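Local coordinates for probable benzoylformate decarboxylase (Rhodococcus jostii, PDB 7ORX), which belongs to the thiamine diphosphate-dependent enzyme family and binds thiamine diphosphate and a sodium ion in a four-chain assembly, at residues 90-98 / 145-154. Numbering follows the deposited sequence.
Sequences YSHSPLVVT and AIHTALLPAK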
loop_
_atom_site.group_PDB
_atom_site.type_symbol
_atom_site.label_atom_id
_atom_site.label_comp_id
_atom_site.label_asym_id
_atom_site.label_seq_id
_atom_site.Cartn_x
_atom_site.Cartn_y
_atom_site.Cartn_z
ATOM N N TYR C 90 0.843 6.949 18.471
ATOM C CA TYR C 90 1.165 8.294 19.036
ATOM C C TYR C 90 1.638 8.173 20.487
ATOM O O TYR C 90 2.306 9.088 20.929
ATOM C CB TYR C 90 0.007 9.244 18.785
ATOM C CG TYR C 90 -0.126 9.606 17.333
ATOM C CD1 TYR C 90 0.760 10.492 16.754
ATOM C CD2 TYR C 90 -1.104 9.046 16.521
ATOM C CE1 TYR C 90 0.670 10.833 15.415
ATOM C CE2 TYR C 90 -1.213 9.384 15.179
ATOM C CZ TYR C 90 -0.322 10.283 14.619
ATOM O OH TYR C 90 -0.371 10.574 13.275
ATOM N N SER C 91 1.385 7.055 21.160
ATOM C CA SER C 91 1.872 6.814 22.535
ATOM C C SER C 91 3.214 6.076 22.523
ATOM O O SER C 91 3.750 5.829 23.615
ATOM C CB SER C 91 0.839 6.101 23.367
ATOM O OG SER C 91 0.630 4.756 22.990
ATOM N N HIS C 92 3.729 5.750 21.325
ATOM C CA HIS C 92 5.022 5.039 21.131
ATOM C C HIS C 92 4.998 3.782 21.991
ATOM O O HIS C 92 5.940 3.590 22.814
ATOM C CB HIS C 92 6.238 5.949 21.440
ATOM C CG HIS C 92 6.367 7.113 20.516
ATOM N ND1 HIS C 92 6.303 6.965 19.157
ATOM C CD2 HIS C 92 6.628 8.411 20.760
ATOM C CE1 HIS C 92 6.439 8.145 18.594
ATOM N NE2 HIS C 92 6.649 9.051 19.560
ATOM N N SER C 93 3.962 2.981 21.786
ATOM C CA SER C 93 3.704 1.747 22.552
ATOM C C SER C 93 4.174 0.527 21.775
ATOM O O SER C 93 3.706 0.292 20.652
ATOM C CB SER C 93 2.257 1.661 22.925
ATOM O OG SER C 93 2.109 2.155 24.257
ATOM N N PRO C 94 5.140 -0.240 22.329
ATOM C CA PRO C 94 5.694 -1.402 21.647
ATOM C C PRO C 94 4.817 -2.644 21.685
ATOM O O PRO C 94 5.269 -3.642 22.139
ATOM C CB PRO C 94 7.015 -1.639 22.400
ATOM C CG PRO C 94 6.772 -1.108 23.765
ATOM C CD PRO C 94 5.828 0.063 23.586
ATOM N N LEU C 95 3.586 -2.569 21.192
ATOM C CA LEU C 95 2.706 -3.751 21.029
ATOM C C LEU C 95 3.242 -4.616 19.892
ATOM O O LEU C 95 3.495 -4.096 18.780
ATOM C CB LEU C 95 1.289 -3.319 20.658
ATOM C CG LEU C 95 0.596 -2.383 21.644
ATOM C CD1 LEU C 95 -0.879 -2.187 21.238
ATOM C CD2 LEU C 95 0.671 -2.930 23.058
ATOM N N VAL C 96 3.317 -5.913 20.124
ATOM C CA VAL C 96 3.643 -6.915 19.079
ATOM C C VAL C 96 2.345 -7.652 18.762
ATOM O O VAL C 96 1.904 -8.451 19.579
ATOM C CB VAL C 96 4.708 -7.852 19.634
ATOM C CG1 VAL C 96 5.052 -8.896 18.609
ATOM C CG2 VAL C 96 5.913 -7.074 20.113
ATOM N N VAL C 97 1.710 -7.349 17.653
ATOM C CA VAL C 97 0.371 -7.915 17.382
ATOM C C VAL C 97 0.540 -9.062 16.397
ATOM O O VAL C 97 0.874 -8.776 15.256
ATOM C CB VAL C 97 -0.520 -6.827 16.781
ATOM C CG1 VAL C 97 -1.926 -7.327 16.494
ATOM C CG2 VAL C 97 -0.529 -5.590 17.649
ATOM N N THR C 98 0.314 -10.305 16.822
ATOM C CA THR C 98 0.245 -11.488 15.932
ATOM C C THR C 98 -1.223 -11.788 15.580
ATOM O O THR C 98 -2.103 -11.689 16.439
ATOM C CB THR C 98 0.907 -12.695 16.588
ATOM O OG1 THR C 98 0.055 -13.112 17.652
ATOM C CG2 THR C 98 2.278 -12.387 17.154
ATOM N N ALA C 145 10.247 -8.448 14.745
ATOM C CA ALA C 145 9.054 -7.724 15.219
ATOM C C ALA C 145 9.336 -7.131 16.599
ATOM O O ALA C 145 9.030 -5.921 16.783
ATOM C CB ALA C 145 7.846 -8.628 15.272
ATOM N N ILE C 146 9.893 -7.910 17.528
ATOM C CA ILE C 146 10.053 -7.440 18.938
ATOM C C ILE C 146 11.134 -6.369 18.960
ATOM O O ILE C 146 10.896 -5.333 19.554
ATOM C CB ILE C 146 10.358 -8.595 19.894
ATOM C CG1 ILE C 146 9.142 -9.513 20.010
ATOM C CG2 ILE C 146 10.820 -8.079 21.249
ATOM C CD1 ILE C 146 9.474 -10.903 20.464
ATOM N N HIS C 147 12.268 -6.591 18.322
ATOM C CA HIS C 147 13.388 -5.616 18.395
ATOM C C HIS C 147 12.940 -4.280 17.809
ATOM O O HIS C 147 13.327 -3.209 18.336
ATOM C CB HIS C 147 14.585 -6.125 17.602
ATOM C CG HIS C 147 15.276 -7.268 18.245
ATOM N ND1 HIS C 147 15.663 -7.235 19.569
ATOM C CD2 HIS C 147 15.700 -8.448 17.722
ATOM C CE1 HIS C 147 16.288 -8.368 19.844
ATOM N NE2 HIS C 147 16.325 -9.127 18.720
ATOM N N THR C 148 12.245 -4.384 16.679
ATOM C CA THR C 148 11.675 -3.249 15.906
ATOM C C THR C 148 10.697 -2.496 16.816
ATOM O O THR C 148 10.796 -1.288 16.889
ATOM C CB THR C 148 10.960 -3.725 14.635
ATOM O OG1 THR C 148 11.863 -4.434 13.788
ATOM C CG2 THR C 148 10.350 -2.594 13.843
ATOM N N ALA C 149 9.760 -3.164 17.473
ATOM C CA ALA C 149 8.800 -2.489 18.379
ATOM C C ALA C 149 9.527 -1.646 19.442
ATOM O O ALA C 149 9.002 -0.551 19.719
ATOM C CB ALA C 149 7.875 -3.491 18.993
ATOM N N LEU C 150 10.702 -2.058 19.939
ATOM C CA LEU C 150 11.423 -1.396 21.058
ATOM C C LEU C 150 12.470 -0.416 20.561
ATOM O O LEU C 150 13.152 0.223 21.391
ATOM C CB LEU C 150 12.087 -2.445 21.940
ATOM C CG LEU C 150 11.110 -3.360 22.661
ATOM C CD1 LEU C 150 11.766 -4.650 23.090
ATOM C CD2 LEU C 150 10.502 -2.662 23.858
ATOM N N LEU C 151 12.569 -0.260 19.261
ATOM C CA LEU C 151 13.639 0.587 18.668
ATOM C C LEU C 151 13.108 2.010 18.578
ATOM O O LEU C 151 12.038 2.202 18.010
ATOM C CB LEU C 151 14.001 0.026 17.288
ATOM C CG LEU C 151 15.483 -0.106 16.980
ATOM C CD1 LEU C 151 16.300 -0.504 18.206
ATOM C CD2 LEU C 151 15.631 -1.097 15.846
ATOM N N PRO C 152 13.796 3.021 19.163
ATOM C CA PRO C 152 13.474 4.421 18.885
ATOM C C PRO C 152 13.186 4.567 17.395
ATOM O O PRO C 152 13.979 4.109 16.583
ATOM C CB PRO C 152 14.754 5.180 19.270
ATOM C CG PRO C 152 15.698 4.122 19.837
ATOM C CD PRO C 152 14.870 2.887 20.159
ATOM N N ALA C 153 12.020 5.117 17.013
ATOM C CA ALA C 153 10.928 5.535 17.881
ATOM C C ALA C 153 9.953 4.386 18.102
ATOM O O ALA C 153 9.383 3.886 17.070
ATOM C CB ALA C 153 10.189 6.631 17.203
ATOM N N LYS C 154 9.711 4.034 19.371
ATOM C CA LYS C 154 8.990 2.793 19.707
ATOM C C LYS C 154 7.618 2.773 19.029
ATOM O O LYS C 154 7.111 3.813 18.668
ATOM C CB LYS C 154 8.973 2.680 21.216
ATOM C CG LYS C 154 10.113 1.915 21.834
ATOM C CD LYS C 154 10.403 2.271 23.302
ATOM C CE LYS C 154 11.729 3.021 23.432
ATOM N NZ LYS C 154 11.643 4.279 24.235
#
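Val96 and Pro94 meet Ile146, Ala149 and Leu150 where helix 138-149 packs on strand 95-101 of a six-stranded parallel sheet, part of the alpha/beta N-terminal thiamine diphosphate-binding domain. Strand 95-98 and helix 145-149 run in broadly opposite directions, their axes 8.4 Å apart. Val96 CG1 stands anti to the backbone N (chi1 179°), which turns both methyls to the helix: Val96 CG2 touches Ile146 CG1 at 4.0 Å, with Ala149 CB close by, while CG1 faces Ala145 CB. Just before the strand, Pro94, the centre of an inverse gamma turn, sets its ring against the last helical turn. Pro94 CB lies 4.0 Å from Ala149 CB and 3.5 Å from Ala149 O, and the Leu150 side chain crosses that of Pro94 at about a right angle, its CD2 against ring carbons CB and CG. The backbones come close here, Pro94 CA and Ala149 CA being 4.6 Å apart. Outward, just past helix 82-90, His92 takes the positive phi of a Schellman motif, and Lys154 CB rests 3.5 Å from His92 O. The imidazole is held through both nitrogens, NE2 by Glu307 and ND1 by Lys154 O. This second bond is long and bent, His92 ND1 to Lys154 O 3.3 Å with 139° at the hydrogen, the oxygen lying 24° out of the ring plane.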